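Local coordinates for molybdopterin molybdotransferase (Pyrococcus horikoshii, PDB 1UZ5), which probably catalyses insertion of molybdate into adenylyl-molybdopterin, releasing AMP and giving Mo-molybdopterin, a magnesium-dependent step of molybdenum cofactor biosynthesis, at residues A[13-18]-A[287-292]; A[19-24]-A[294-299]; A[57-62]-A[118-123]; A[99-104]-A[112-117]; A[352-357]-A[396-401]. All coordinates share one frame; numbering follows the deposited sequence.

Interaction 1 (A[13-18]-A[287-292])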
# COMPACT_ATOMS: atom_id res chain seq x y z
N LEU A 13 -9.96 21.65 -0.98
CA LEU A 13 -8.99 20.65 -1.42
C LEU A 13 -7.64 21.31 -1.67
O LEU A 13 -6.60 20.76 -1.30
CB LEU A 13 -9.48 19.96 -2.70
CG LEU A 13 -10.69 19.04 -2.54
CD1 LEU A 13 -11.10 18.48 -3.90
CD2 LEU A 13 -10.34 17.91 -1.59
N GLU A 14 -7.66 22.49 -2.29
CA GLU A 14 -6.43 23.22 -2.56
C GLU A 14 -5.74 23.57 -1.25
O GLU A 14 -4.51 23.52 -1.16
CB GLU A 14 -6.73 24.49 -3.35
CG GLU A 14 -7.18 24.24 -4.78
CD GLU A 14 -7.63 25.50 -5.49
OE1 GLU A 14 -6.90 26.51 -5.43
OE2 GLU A 14 -8.72 25.48 -6.10
N VAL A 15 -6.53 23.90 -0.24
CA VAL A 15 -5.98 24.25 1.07
C VAL A 15 -5.25 23.07 1.69
O VAL A 15 -4.14 23.22 2.21
CB VAL A 15 -7.10 24.71 2.03
CG1 VAL A 15 -6.53 24.96 3.42
CG2 VAL A 15 -7.76 25.97 1.49
N VAL A 16 -5.87 21.90 1.66
CA VAL A 16 -5.23 20.71 2.23
C VAL A 16 -3.95 20.40 1.46
O VAL A 16 -2.93 20.05 2.05
CB VAL A 16 -6.17 19.49 2.18
CG1 VAL A 16 -5.44 18.26 2.72
CG2 VAL A 16 -7.43 19.77 3.00
N GLN A 17 -4.02 20.55 0.14
CA GLN A 17 -2.86 20.30 -0.70
C GLN A 17 -1.72 21.21 -0.27
O GLN A 17 -0.55 20.84 -0.38
CB GLN A 17 -3.19 20.55 -2.17
CG GLN A 17 -4.29 19.66 -2.71
CD GLN A 17 -4.60 19.95 -4.17
OE1 GLN A 17 -3.73 19.85 -5.03
NE2 GLN A 17 -5.85 20.30 -4.45
N SER A 18 -2.06 22.39 0.22
CA SER A 18 -1.05 23.35 0.66
C SER A 18 -0.36 22.85 1.92
O SER A 18 0.74 23.30 2.25
CB SER A 18 -1.67 24.72 0.94
OG SER A 18 -2.17 24.80 2.26
N THR A 287 -17.97 21.69 8.12
CA THR A 287 -16.60 21.20 8.25
C THR A 287 -15.56 22.32 8.39
O THR A 287 -15.60 23.31 7.67
CB THR A 287 -16.22 20.31 7.05
OG1 THR A 287 -17.14 19.22 6.97
CG2 THR A 287 -14.81 19.76 7.22
N ILE A 288 -14.64 22.13 9.32
CA ILE A 288 -13.59 23.10 9.59
C ILE A 288 -12.19 22.56 9.25
O ILE A 288 -11.92 21.37 9.41
CB ILE A 288 -13.57 23.48 11.09
CG1 ILE A 288 -14.94 24.03 11.50
CG2 ILE A 288 -12.48 24.49 11.37
CD1 ILE A 288 -15.09 24.21 12.99
N ILE A 289 -11.33 23.45 8.76
CA ILE A 289 -9.95 23.09 8.43
C ILE A 289 -9.08 24.25 8.89
O ILE A 289 -9.24 25.38 8.43
CB ILE A 289 -9.73 22.89 6.92
CG1 ILE A 289 -10.68 21.83 6.38
CG2 ILE A 289 -8.29 22.46 6.66
CD1 ILE A 289 -10.58 21.62 4.89
N GLY A 290 -8.16 23.96 9.81
CA GLY A 290 -7.28 25.00 10.31
C GLY A 290 -5.87 24.51 10.55
O GLY A 290 -5.49 23.40 10.16
N VAL A 291 -5.08 25.36 11.20
CA VAL A 291 -3.69 25.04 11.51
C VAL A 291 -3.33 25.60 12.88
O VAL A 291 -3.57 26.78 13.16
CB VAL A 291 -2.73 25.63 10.45
CG1 VAL A 291 -1.29 25.28 10.80
CG2 VAL A 291 -3.09 25.11 9.07
N ILE A 292 -2.77 24.75 13.72
CA ILE A 292 -2.34 25.14 15.06
C ILE A 292 -0.90 24.67 15.20
O ILE A 292 -0.60 23.48 15.04
CB ILE A 292 -3.19 24.47 16.15
CG1 ILE A 292 -4.66 24.91 16.01
CG2 ILE A 292 -2.65 24.85 17.53
CD1 ILE A 292 -5.59 24.27 17.03

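Interaction 2 (A[19-24]-A[294-299])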
# COMPACT_ATOMS: atom_id res chain seq x y z
N PHE A 19 -1.00 21.92 2.62
CA PHE A 19 -0.40 21.37 3.84
C PHE A 19 0.62 20.32 3.43
O PHE A 19 0.51 19.72 2.36
CB PHE A 19 -1.44 20.70 4.74
CG PHE A 19 -2.52 21.62 5.23
CD1 PHE A 19 -2.24 22.96 5.50
CD2 PHE A 19 -3.80 21.14 5.46
CE1 PHE A 19 -3.23 23.81 5.98
CE2 PHE A 19 -4.80 21.98 5.95
CZ PHE A 19 -4.52 23.32 6.21
N LYS A 20 1.60 20.09 4.28
CA LYS A 20 2.61 19.10 3.98
C LYS A 20 3.07 18.45 5.27
O LYS A 20 3.58 19.11 6.17
CB LYS A 20 3.79 19.74 3.25
CG LYS A 20 4.72 18.74 2.59
CD LYS A 20 5.75 19.44 1.73
CE LYS A 20 6.60 18.45 0.94
NZ LYS A 20 7.56 19.15 0.04
N ILE A 21 2.86 17.14 5.36
CA ILE A 21 3.28 16.38 6.53
C ILE A 21 4.53 15.61 6.13
O ILE A 21 4.58 15.00 5.06
CB ILE A 21 2.20 15.36 6.97
CG1 ILE A 21 0.88 16.08 7.27
CG2 ILE A 21 2.69 14.60 8.19
CD1 ILE A 21 0.95 17.05 8.42
N SER A 22 5.54 15.66 6.98
CA SER A 22 6.78 14.93 6.73
C SER A 22 7.04 14.11 7.98
O SER A 22 7.68 14.57 8.92
CB SER A 22 7.94 15.89 6.47
OG SER A 22 7.80 16.51 5.20
N PRO A 23 6.52 12.87 8.01
CA PRO A 23 6.68 11.97 9.15
C PRO A 23 8.12 11.52 9.37
O PRO A 23 8.49 11.07 10.45
CB PRO A 23 5.75 10.81 8.80
CG PRO A 23 5.92 10.72 7.31
CD PRO A 23 5.86 12.18 6.89
N GLY A 24 8.94 11.64 8.33
CA GLY A 24 10.32 11.23 8.44
C GLY A 24 10.49 9.80 7.98
O GLY A 24 9.51 9.08 7.75
N GLY A 294 1.59 24.95 13.25
CA GLY A 294 2.00 24.28 12.03
C GLY A 294 1.36 22.94 11.72
O GLY A 294 1.66 22.34 10.69
N LYS A 295 0.46 22.48 12.58
CA LYS A 295 -0.19 21.19 12.35
C LYS A 295 -1.63 21.31 11.86
O LYS A 295 -2.43 22.04 12.44
CB LYS A 295 -0.13 20.37 13.63
CG LYS A 295 1.29 20.21 14.14
CD LYS A 295 1.37 19.42 15.42
CE LYS A 295 2.82 19.24 15.84
NZ LYS A 295 2.92 18.47 17.10
N PRO A 296 -1.97 20.60 10.77
CA PRO A 296 -3.33 20.64 10.23
C PRO A 296 -4.34 20.13 11.27
O PRO A 296 -4.06 19.20 12.02
CB PRO A 296 -3.25 19.71 9.02
CG PRO A 296 -1.82 19.85 8.58
CD PRO A 296 -1.08 19.81 9.90
N VAL A 297 -5.50 20.78 11.31
CA VAL A 297 -6.56 20.40 12.24
C VAL A 297 -7.85 20.33 11.43
O VAL A 297 -8.15 21.23 10.65
CB VAL A 297 -6.73 21.43 13.37
CG1 VAL A 297 -7.77 20.94 14.38
CG2 VAL A 297 -5.40 21.68 14.05
N PHE A 298 -8.59 19.24 11.62
CA PHE A 298 -9.85 19.04 10.91
C PHE A 298 -11.00 18.88 11.89
O PHE A 298 -10.87 18.20 12.92
CB PHE A 298 -9.77 17.78 10.04
CG PHE A 298 -8.82 17.89 8.88
CD1 PHE A 298 -9.28 18.29 7.62
CD2 PHE A 298 -7.48 17.57 9.03
CE1 PHE A 298 -8.41 18.37 6.53
CE2 PHE A 298 -6.60 17.64 7.94
CZ PHE A 298 -7.07 18.04 6.69
N GLY A 299 -12.12 19.52 11.58
CA GLY A 299 -13.31 19.42 12.41
C GLY A 299 -14.35 18.80 11.49
O GLY A 299 -14.84 19.46 10.57
O HOH W 1 2.56 20.23 9.00

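Interaction 3 (A[57-62]-A[118-123])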
# COMPACT_ATOMS: atom_id res chain seq x y z
N ASP A 57 20.24 -31.59 -14.46
CA ASP A 57 21.35 -32.40 -13.98
C ASP A 57 22.04 -32.88 -15.25
O ASP A 57 21.37 -33.31 -16.19
CB ASP A 57 20.88 -33.63 -13.20
CG ASP A 57 20.23 -33.29 -11.87
OD1 ASP A 57 20.61 -32.28 -11.25
OD2 ASP A 57 19.35 -34.07 -11.45
N GLY A 58 23.36 -32.82 -15.30
CA GLY A 58 24.04 -33.28 -16.49
C GLY A 58 25.51 -32.95 -16.49
O GLY A 58 26.18 -33.00 -15.46
N TYR A 59 26.03 -32.60 -17.66
CA TYR A 59 27.44 -32.29 -17.77
C TYR A 59 27.74 -30.93 -18.34
O TYR A 59 27.28 -30.58 -19.43
CB TYR A 59 28.15 -33.37 -18.59
CG TYR A 59 28.06 -34.73 -17.95
CD1 TYR A 59 26.93 -35.53 -18.11
CD2 TYR A 59 29.08 -35.18 -17.12
CE1 TYR A 59 26.83 -36.76 -17.44
CE2 TYR A 59 28.99 -36.39 -16.46
CZ TYR A 59 27.86 -37.18 -16.62
OH TYR A 59 27.79 -38.37 -15.94
N ALA A 60 28.51 -30.15 -17.58
CA ALA A 60 28.92 -28.82 -17.98
C ALA A 60 30.03 -29.02 -18.98
O ALA A 60 30.96 -29.79 -18.74
CB ALA A 60 29.44 -28.04 -16.77
N VAL A 61 29.95 -28.32 -20.11
CA VAL A 61 30.95 -28.44 -21.15
C VAL A 61 31.24 -27.10 -21.80
O VAL A 61 30.54 -26.12 -21.56
CB VAL A 61 30.47 -29.37 -22.30
CG1 VAL A 61 30.04 -30.72 -21.75
CG2 VAL A 61 29.31 -28.71 -23.06
N ARG A 62 32.29 -27.07 -22.61
CA ARG A 62 32.63 -25.89 -23.39
C ARG A 62 31.90 -26.27 -24.68
O ARG A 62 32.29 -27.22 -25.35
CB ARG A 62 34.14 -25.82 -23.60
CG ARG A 62 34.91 -25.64 -22.31
CD ARG A 62 36.39 -25.95 -22.46
NE ARG A 62 36.99 -25.29 -23.60
CZ ARG A 62 38.20 -24.73 -23.59
NH1 ARG A 62 38.93 -24.75 -22.48
NH2 ARG A 62 38.67 -24.15 -24.68
N GLU A 118 20.64 -37.52 -19.44
CA GLU A 118 20.13 -38.52 -20.38
C GLU A 118 20.59 -38.38 -21.83
O GLU A 118 20.42 -39.32 -22.61
CB GLU A 118 18.60 -38.53 -20.35
CG GLU A 118 17.98 -38.44 -18.95
CD GLU A 118 18.22 -37.08 -18.29
OE1 GLU A 118 17.86 -36.05 -18.90
OE2 GLU A 118 18.76 -37.06 -17.16
N ASP A 119 21.16 -37.24 -22.20
CA ASP A 119 21.59 -37.06 -23.58
C ASP A 119 23.04 -37.42 -23.88
O ASP A 119 23.57 -37.05 -24.92
CB ASP A 119 21.32 -35.63 -24.05
CG ASP A 119 19.84 -35.30 -24.07
OD1 ASP A 119 19.05 -36.15 -24.53
OD2 ASP A 119 19.46 -34.18 -23.65
N VAL A 120 23.69 -38.13 -22.96
CA VAL A 120 25.07 -38.54 -23.18
C VAL A 120 25.21 -39.97 -22.70
O VAL A 120 24.35 -40.47 -21.98
CB VAL A 120 26.08 -37.66 -22.40
CG1 VAL A 120 25.76 -36.19 -22.60
CG2 VAL A 120 26.06 -38.03 -20.92
N GLU A 121 26.29 -40.63 -23.10
CA GLU A 121 26.55 -41.99 -22.67
C GLU A 121 27.84 -42.01 -21.86
O GLU A 121 28.88 -41.53 -22.31
CB GLU A 121 26.68 -42.92 -23.89
CG GLU A 121 27.12 -44.34 -23.54
CD GLU A 121 26.96 -45.31 -24.70
OE1 GLU A 121 25.80 -45.60 -25.08
OE2 GLU A 121 27.98 -45.79 -25.23
N ARG A 122 27.76 -42.55 -20.65
CA ARG A 122 28.92 -42.61 -19.76
C ARG A 122 29.80 -43.84 -20.01
O ARG A 122 29.30 -44.96 -20.04
CB ARG A 122 28.46 -42.61 -18.31
CG ARG A 122 27.74 -41.34 -17.88
CD ARG A 122 27.15 -41.51 -16.50
NE ARG A 122 28.16 -41.92 -15.53
CZ ARG A 122 27.89 -42.29 -14.28
NH1 ARG A 122 26.63 -42.32 -13.86
NH2 ARG A 122 28.87 -42.64 -13.46
N VAL A 123 31.10 -43.61 -20.18
CA VAL A 123 32.06 -44.69 -20.41
C VAL A 123 33.43 -44.38 -19.81
O VAL A 123 34.01 -43.32 -20.07
CB VAL A 123 32.25 -44.96 -21.93
CG1 VAL A 123 30.91 -45.23 -22.58
CG2 VAL A 123 32.94 -43.79 -22.60

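Interaction 4 (A[99-104]-A[112-117]). With SO4 (sulfate ion), chain B.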
# COMPACT_ATOMS: atom_id res chain seq x y z
N ALA A 99 32.36 -31.68 -16.66
CA ALA A 99 32.13 -31.86 -15.23
C ALA A 99 30.68 -32.21 -14.98
O ALA A 99 29.78 -31.65 -15.61
CB ALA A 99 32.48 -30.59 -14.48
N TYR A 100 30.45 -33.15 -14.08
CA TYR A 100 29.08 -33.47 -13.74
C TYR A 100 28.58 -32.25 -12.96
O TYR A 100 29.34 -31.63 -12.22
CB TYR A 100 28.99 -34.70 -12.83
CG TYR A 100 27.56 -34.92 -12.39
CD1 TYR A 100 26.61 -35.39 -13.28
CD2 TYR A 100 27.14 -34.55 -11.11
CE1 TYR A 100 25.27 -35.48 -12.93
CE2 TYR A 100 25.80 -34.63 -10.74
CZ TYR A 100 24.87 -35.09 -11.66
OH TYR A 100 23.53 -35.15 -11.32
N ILE A 101 27.32 -31.90 -13.14
CA ILE A 101 26.78 -30.75 -12.43
C ILE A 101 25.30 -31.00 -12.17
O ILE A 101 24.60 -31.56 -13.01
CB ILE A 101 26.96 -29.45 -13.25
CG1 ILE A 101 26.52 -28.24 -12.43
CG2 ILE A 101 26.14 -29.52 -14.55
CD1 ILE A 101 26.97 -26.92 -13.03
N SER A 102 24.82 -30.60 -10.99
CA SER A 102 23.42 -30.80 -10.67
C SER A 102 22.64 -29.50 -10.88
O SER A 102 23.21 -28.41 -10.91
CB SER A 102 23.25 -31.29 -9.22
OG SER A 102 23.85 -30.40 -8.31
N THR A 103 21.33 -29.64 -11.06
CA THR A 103 20.48 -28.48 -11.28
C THR A 103 20.72 -27.42 -10.22
O THR A 103 20.84 -27.73 -9.04
CB THR A 103 18.99 -28.88 -11.25
OG1 THR A 103 18.76 -29.91 -12.21
CG2 THR A 103 18.11 -27.69 -11.57
N GLY A 104 20.79 -26.16 -10.65
CA GLY A 104 20.99 -25.05 -9.73
C GLY A 104 22.43 -24.73 -9.38
O GLY A 104 22.72 -23.63 -8.90
N ASP A 112 30.06 -23.29 -20.70
CA ASP A 112 29.02 -22.38 -21.16
C ASP A 112 27.74 -23.10 -21.55
O ASP A 112 26.81 -22.51 -22.08
CB ASP A 112 29.51 -21.52 -22.33
CG ASP A 112 29.95 -22.35 -23.53
OD1 ASP A 112 29.72 -23.57 -23.54
OD2 ASP A 112 30.51 -21.76 -24.48
N ALA A 113 27.69 -24.40 -21.27
CA ALA A 113 26.51 -25.20 -21.55
C ALA A 113 26.48 -26.42 -20.66
O ALA A 113 27.52 -26.87 -20.16
CB ALA A 113 26.49 -25.62 -23.02
N VAL A 114 25.28 -26.95 -20.45
CA VAL A 114 25.11 -28.16 -19.67
C VAL A 114 24.26 -29.12 -20.49
O VAL A 114 23.16 -28.77 -20.93
CB VAL A 114 24.38 -27.91 -18.32
CG1 VAL A 114 24.22 -29.23 -17.57
CG2 VAL A 114 25.18 -26.92 -17.47
N ILE A 115 24.77 -30.32 -20.72
CA ILE A 115 24.03 -31.31 -21.50
C ILE A 115 23.34 -32.26 -20.53
O ILE A 115 23.99 -32.86 -19.69
CB ILE A 115 24.99 -32.11 -22.41
CG1 ILE A 115 25.75 -31.16 -23.33
CG2 ILE A 115 24.20 -33.15 -23.21
CD1 ILE A 115 26.76 -31.83 -24.26
N GLN A 116 22.02 -32.35 -20.64
CA GLN A 116 21.23 -33.22 -19.76
C GLN A 116 21.87 -34.57 -19.59
O GLN A 116 22.47 -35.11 -20.52
CB GLN A 116 19.82 -33.42 -20.32
CG GLN A 116 19.00 -32.17 -20.46
CD GLN A 116 17.63 -32.47 -21.04
OE1 GLN A 116 16.82 -33.15 -20.43
NE2 GLN A 116 17.37 -31.96 -22.25
N PHE A 117 21.73 -35.12 -18.39
CA PHE A 117 22.29 -36.42 -18.05
C PHE A 117 21.92 -37.49 -19.07
O PHE A 117 22.76 -38.27 -19.51
CB PHE A 117 21.79 -36.82 -16.66
CG PHE A 117 22.49 -38.02 -16.08
CD1 PHE A 117 23.83 -37.95 -15.73
CD2 PHE A 117 21.80 -39.21 -15.89
CE1 PHE A 117 24.49 -39.06 -15.19
CE2 PHE A 117 22.45 -40.33 -15.35
CZ PHE A 117 23.80 -40.25 -15.01
S SO4 B . 22.83 -31.50 -4.93
O1 SO4 B . 22.57 -32.65 -6.05
O2 SO4 B . 21.52 -30.98 -4.61
O3 SO4 B . 23.44 -32.02 -3.90
O4 SO4 B . 23.57 -30.50 -5.65

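Interaction 5 (A[352-357]-A[396-401])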
# COMPACT_ATOMS: atom_id res chain seq x y z
N VAL A 352 -23.43 5.02 -0.31
CA VAL A 352 -24.08 3.89 -0.97
C VAL A 352 -23.52 2.56 -0.51
O VAL A 352 -22.41 2.48 0.03
CB VAL A 352 -23.93 3.96 -2.50
CG1 VAL A 352 -24.44 5.29 -3.02
CG2 VAL A 352 -22.47 3.75 -2.89
N LYS A 353 -24.30 1.51 -0.71
CA LYS A 353 -23.90 0.16 -0.37
C LYS A 353 -23.72 -0.57 -1.69
O LYS A 353 -24.58 -0.51 -2.57
CB LYS A 353 -24.98 -0.55 0.45
CG LYS A 353 -24.60 -1.96 0.85
CD LYS A 353 -25.76 -2.70 1.49
CE LYS A 353 -25.32 -4.09 1.93
NZ LYS A 353 -24.68 -4.84 0.81
N LEU A 354 -22.59 -1.25 -1.85
CA LEU A 354 -22.33 -1.97 -3.08
C LEU A 354 -22.76 -3.42 -2.94
O LEU A 354 -22.19 -4.17 -2.15
CB LEU A 354 -20.85 -1.90 -3.45
CG LEU A 354 -20.33 -0.49 -3.74
CD1 LEU A 354 -18.84 -0.56 -4.06
CD2 LEU A 354 -21.10 0.11 -4.91
N GLU A 355 -23.78 -3.80 -3.70
CA GLU A 355 -24.29 -5.17 -3.68
C GLU A 355 -24.02 -5.82 -5.03
O GLU A 355 -24.94 -6.30 -5.69
CB GLU A 355 -25.79 -5.16 -3.39
CG GLU A 355 -26.14 -4.82 -1.95
CD GLU A 355 -27.63 -4.70 -1.73
OE1 GLU A 355 -28.37 -5.62 -2.13
OE2 GLU A 355 -28.05 -3.69 -1.13
N GLY A 356 -22.75 -5.84 -5.41
CA GLY A 356 -22.37 -6.42 -6.68
C GLY A 356 -21.93 -5.32 -7.63
O GLY A 356 -20.87 -4.73 -7.45
N ASP A 357 -22.75 -5.05 -8.64
CA ASP A 357 -22.44 -4.01 -9.61
C ASP A 357 -23.43 -2.86 -9.49
O ASP A 357 -23.39 -1.91 -10.26
CB ASP A 357 -22.46 -4.58 -11.03
CG ASP A 357 -23.78 -5.25 -11.36
OD1 ASP A 357 -24.14 -6.23 -10.68
OD2 ASP A 357 -24.46 -4.79 -12.30
N VAL A 396 -18.13 5.45 -8.04
CA VAL A 396 -18.22 5.31 -6.59
C VAL A 396 -16.84 5.29 -5.94
O VAL A 396 -16.01 4.44 -6.24
CB VAL A 396 -18.95 4.01 -6.19
CG1 VAL A 396 -18.95 3.85 -4.68
CG2 VAL A 396 -20.38 4.04 -6.71
N THR A 397 -16.60 6.25 -5.05
CA THR A 397 -15.33 6.29 -4.34
C THR A 397 -15.53 5.42 -3.11
O THR A 397 -16.36 5.74 -2.25
CB THR A 397 -14.96 7.72 -3.89
OG1 THR A 397 -14.74 8.54 -5.04
CG2 THR A 397 -13.71 7.70 -3.03
N LEU A 398 -14.81 4.32 -3.04
CA LEU A 398 -14.94 3.39 -1.92
C LEU A 398 -14.21 3.84 -0.67
O LEU A 398 -13.22 4.57 -0.74
CB LEU A 398 -14.46 2.00 -2.33
CG LEU A 398 -15.41 1.19 -3.21
CD1 LEU A 398 -15.73 1.95 -4.49
CD2 LEU A 398 -14.76 -0.15 -3.54
N PHE A 399 -14.71 3.40 0.48
CA PHE A 399 -14.09 3.73 1.75
C PHE A 399 -12.99 2.72 2.04
O PHE A 399 -13.12 1.88 2.94
CB PHE A 399 -15.13 3.72 2.87
CG PHE A 399 -16.19 4.77 2.73
CD1 PHE A 399 -15.84 6.10 2.50
CD2 PHE A 399 -17.53 4.44 2.84
CE1 PHE A 399 -16.81 7.08 2.40
CE2 PHE A 399 -18.52 5.43 2.73
CZ PHE A 399 -18.16 6.75 2.51
N LYS A 400 -11.91 2.80 1.27
CA LYS A 400 -10.78 1.89 1.43
C LYS A 400 -11.27 0.44 1.44
O LYS A 400 -11.95 0.00 0.51
CB LYS A 400 -10.02 2.23 2.71
CG LYS A 400 -8.79 1.36 2.97
CD LYS A 400 -7.86 2.01 3.99
CE LYS A 400 -8.62 2.55 5.19
NZ LYS A 400 -9.52 1.53 5.78
N GLY A 401 -10.92 -0.30 2.49
CA GLY A 401 -11.34 -1.69 2.56
C GLY A 401 -11.02 -2.34 3.89
O GLY A 401 -10.26 -1.80 4.70

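Interaction 1 (A[13-18]-A[287-292])
V15 and V16 of helix 9-18 meet I289 of strand 288-292 in a piece of helix-on-sheet packing, where an N-terminal helix lies against the mixed beta sheet of the probable molybdopterin-binding domain. The main chains stay well apart, 8.1 Å between the CA atoms of V16 and I289, and methyl groups span the distance. I289 carries the strand's side of the contact and reaches out with both its branches. CG1 lies anti to the carbonyl carbon (chi1 -57°) and the chain runs on extended (chi2 177°), which sends CD1 out to CG2 of V16 at 4.1 Å. The other branch, CG2, faces CG1 of V15 at 4.5 Å, a looser approach. The side chains of V16 and I289 cross at about a right angle, so they touch at their ends and do not lie along each other. V16 has CG1 anti to its backbone nitrogen, and that leaves CG2 on the side where I289 CD1 arrives. L318 of helix 304-322 touches V16 and L314 touches I289, so the same helix packs against this apolar cluster; V276 of strand 273-277 touches both V15 and I289. Three residues on from V15, the S18 hydroxyl folds back onto the main chain: OG donates to V15 O at 2.5 Å, in the carbonyl plane and on a lone pair.

Interaction 2 (A[19-24]-A[294-299])
The segment 19-24 leaves helix 9-18 without regular structure and passes strand 295-300 with the CA atoms of F19 and P296 7.1 Å apart. It is a connecting segment packed on a strand of the mixed beta sheet of the probable molybdopterin-binding domain, and P296 sits at the middle of the contact. The proline comes over one face of the F19 ring in a CH-pi contact: its CG is 4.2 Å from the ring centroid, 28° off the normal. The offset brings P296 CG over the CG-CD2 bond of F19, 3.9 Å from F19 CG, while P296 CB lies against F19 CD2. From another side I21 brings in CD1, which lies 3.7 Å from P296 CD. With CG1 anti to the carbonyl carbon (chi1 -58°) and a second bend at chi2, -63°, I21 turns its terminal methyl in toward the proline. F19 also rests on I289 and V291 of strand 288-292 and on L318 of helix 304-322. Replacing F19 with an alanine is likely to open a gap over P296 and strip the proline of its aromatic face. A water bridges the backbones of K20 and G294, donating to G294 O at 2.8 Å and to K20 O at 3.2 Å.

Interaction 3 (A[57-62]-A[118-123])
This is a side-chain packing contact between two strands of one six-stranded mixed sheet: Y59 on strand 58-61 reaches across to V120 and R122 on the outermost strand 120-123, inside the MoeA N-terminal region. Strands 97-101, 75-83 and 126-129 separate the two in sheet order, so the sheet must curl for Y59 to reach its partners. Y59 does nearly all the bridging. Its CG stands anti to the carbonyl carbon (chi1 -62°), and the ring projects toward the far strand. V120 meets that ring with a single methyl, CG2, which is 3.8 Å from CE1 of Y59 and 3.9 Å from CD1 of Y59; the approach is oblique. Farther out, R122 comes across the phenol end at about a right angle. It offers its aliphatic stem: CD lies 3.3 Å from OH of Y59, and CG 3.5 Å from the same oxygen. A bend at chi3 (55°) turns the guanidinium so that its plane is 51° from that of the ring. The buried tyrosine therefore lies on carbon at V120 and keeps its hydroxyl toward the more exposed arginine. A serine in place of Y59 would probably leave V120 CG2 and the R122 stem without the ring that covers them, opening a gap between the two strands. F117, between strands 113-116 and 120-123, touches both Y59 and R122, while V79 of strand 75-83 and I127 of strand 126-129 also pack against the tyrosine.

Interaction 4 (A[99-104]-A[112-117])
Strands 97-101 and 113-116 flank strand 58-61 in the mixed sheet of the MoeA N-terminal region, and side chains of I101 and V114 meet across that middle strand. I101 CG2 lies 3.6 Å from CG1 of V114 and 4.0 Å from CG2 of V114, so a single methyl rests against both branches of the valine. The two side chains cross at about a right angle. V114 places CG1 anti to its backbone nitrogen, chi1 179°, and both of its methyls reach the isoleucine. A54 of strand 53-54 touches I101 and V114 alike. A second meeting, one residue earlier on 99-104 and three later on 112-117, is between two rings: CE1 of Y100 comes 4.0 Å from CD1 of F117. The phenylalanine carbon lies at the edge of the tyrosine ring, near its plane, and only that corner of each ring takes part. Just past the strand, S102 OG donates to O4 of a sulfate ion at 2.7 Å. The sulfate, probably from the crystallisation liquor, is also hydrogen-bonded to A85 N, and D57 OD1 accepts from T103 N close by. Between the two segments carbon meets carbon, which implies that shape and burial hold I101 to V114; at the far end of the contact the S102 hydroxyl, together with A85 N, supplies donors that hold the sulfate.

Interaction 5 (A[352-357]-A[396-401])
L354 and L398 meet where two strands of the MoeA C-terminal region run nearly perpendicular: the axes of 352-354 and 396-398 come within 9.4 Å, at 80° to each other. L354 is the side chain to follow. Its CB leaves the main chain toward segment 396-401 and sets the course without touching it closely. CG lies anti to the carbonyl carbon (chi1 -63°), and from this branch point the two methyls part company. CD1 continues the chain in extended form, chi2 179°, and runs into the fork of L398: it is 3.9 Å from CG of L398, 4.0 Å from CD1 and 4.1 Å from CD2 of the same residue. One methyl of L354 thus meets three carbons of L398, the two side chains crossing at about a right angle. CD2 of L354 turns to V396 and stands 4.3 Å from its CG1, a lighter touch. That valine methyl is shared, because CG2 of V352 approaches it as well, at 4.0 Å, the two valines pointing at each other tip to tip. Together L354, V352, V396 and L398 form a small apolar cluster filling the angle between the strands. Strand 377-381 pairs antiparallel with both 347-354 and 391-398, and its V379 touches V352 and V396 from there. A359 of strand 358-361 adds to the packing at V352, while just beyond the end of strand 391-398 F399 lies against L308, T309 and T312 of helix 304-322.

How the interactions relate
From the N terminus, helix 9-18 opens interaction 1 and the segment after it opens interaction 2; the chain comes back some 270 residues later, first through 287-292 and then through 294-299, so the two loops cross. Strands 288-292 and 295-300 are sheet neighbours, probably hydrogen-bonded from G299 N to I288 O; interactions 1 and 2 together tie the N-terminal helix to the probable molybdopterin-binding domain. Interaction 3 lies inside both loops, and interaction 4 is nested within it, both in one sheet; the centres of interactions 1 and 3 are about 72 Å apart. Interaction 5 opens after all the others have closed and joins two strands of the C-terminal region.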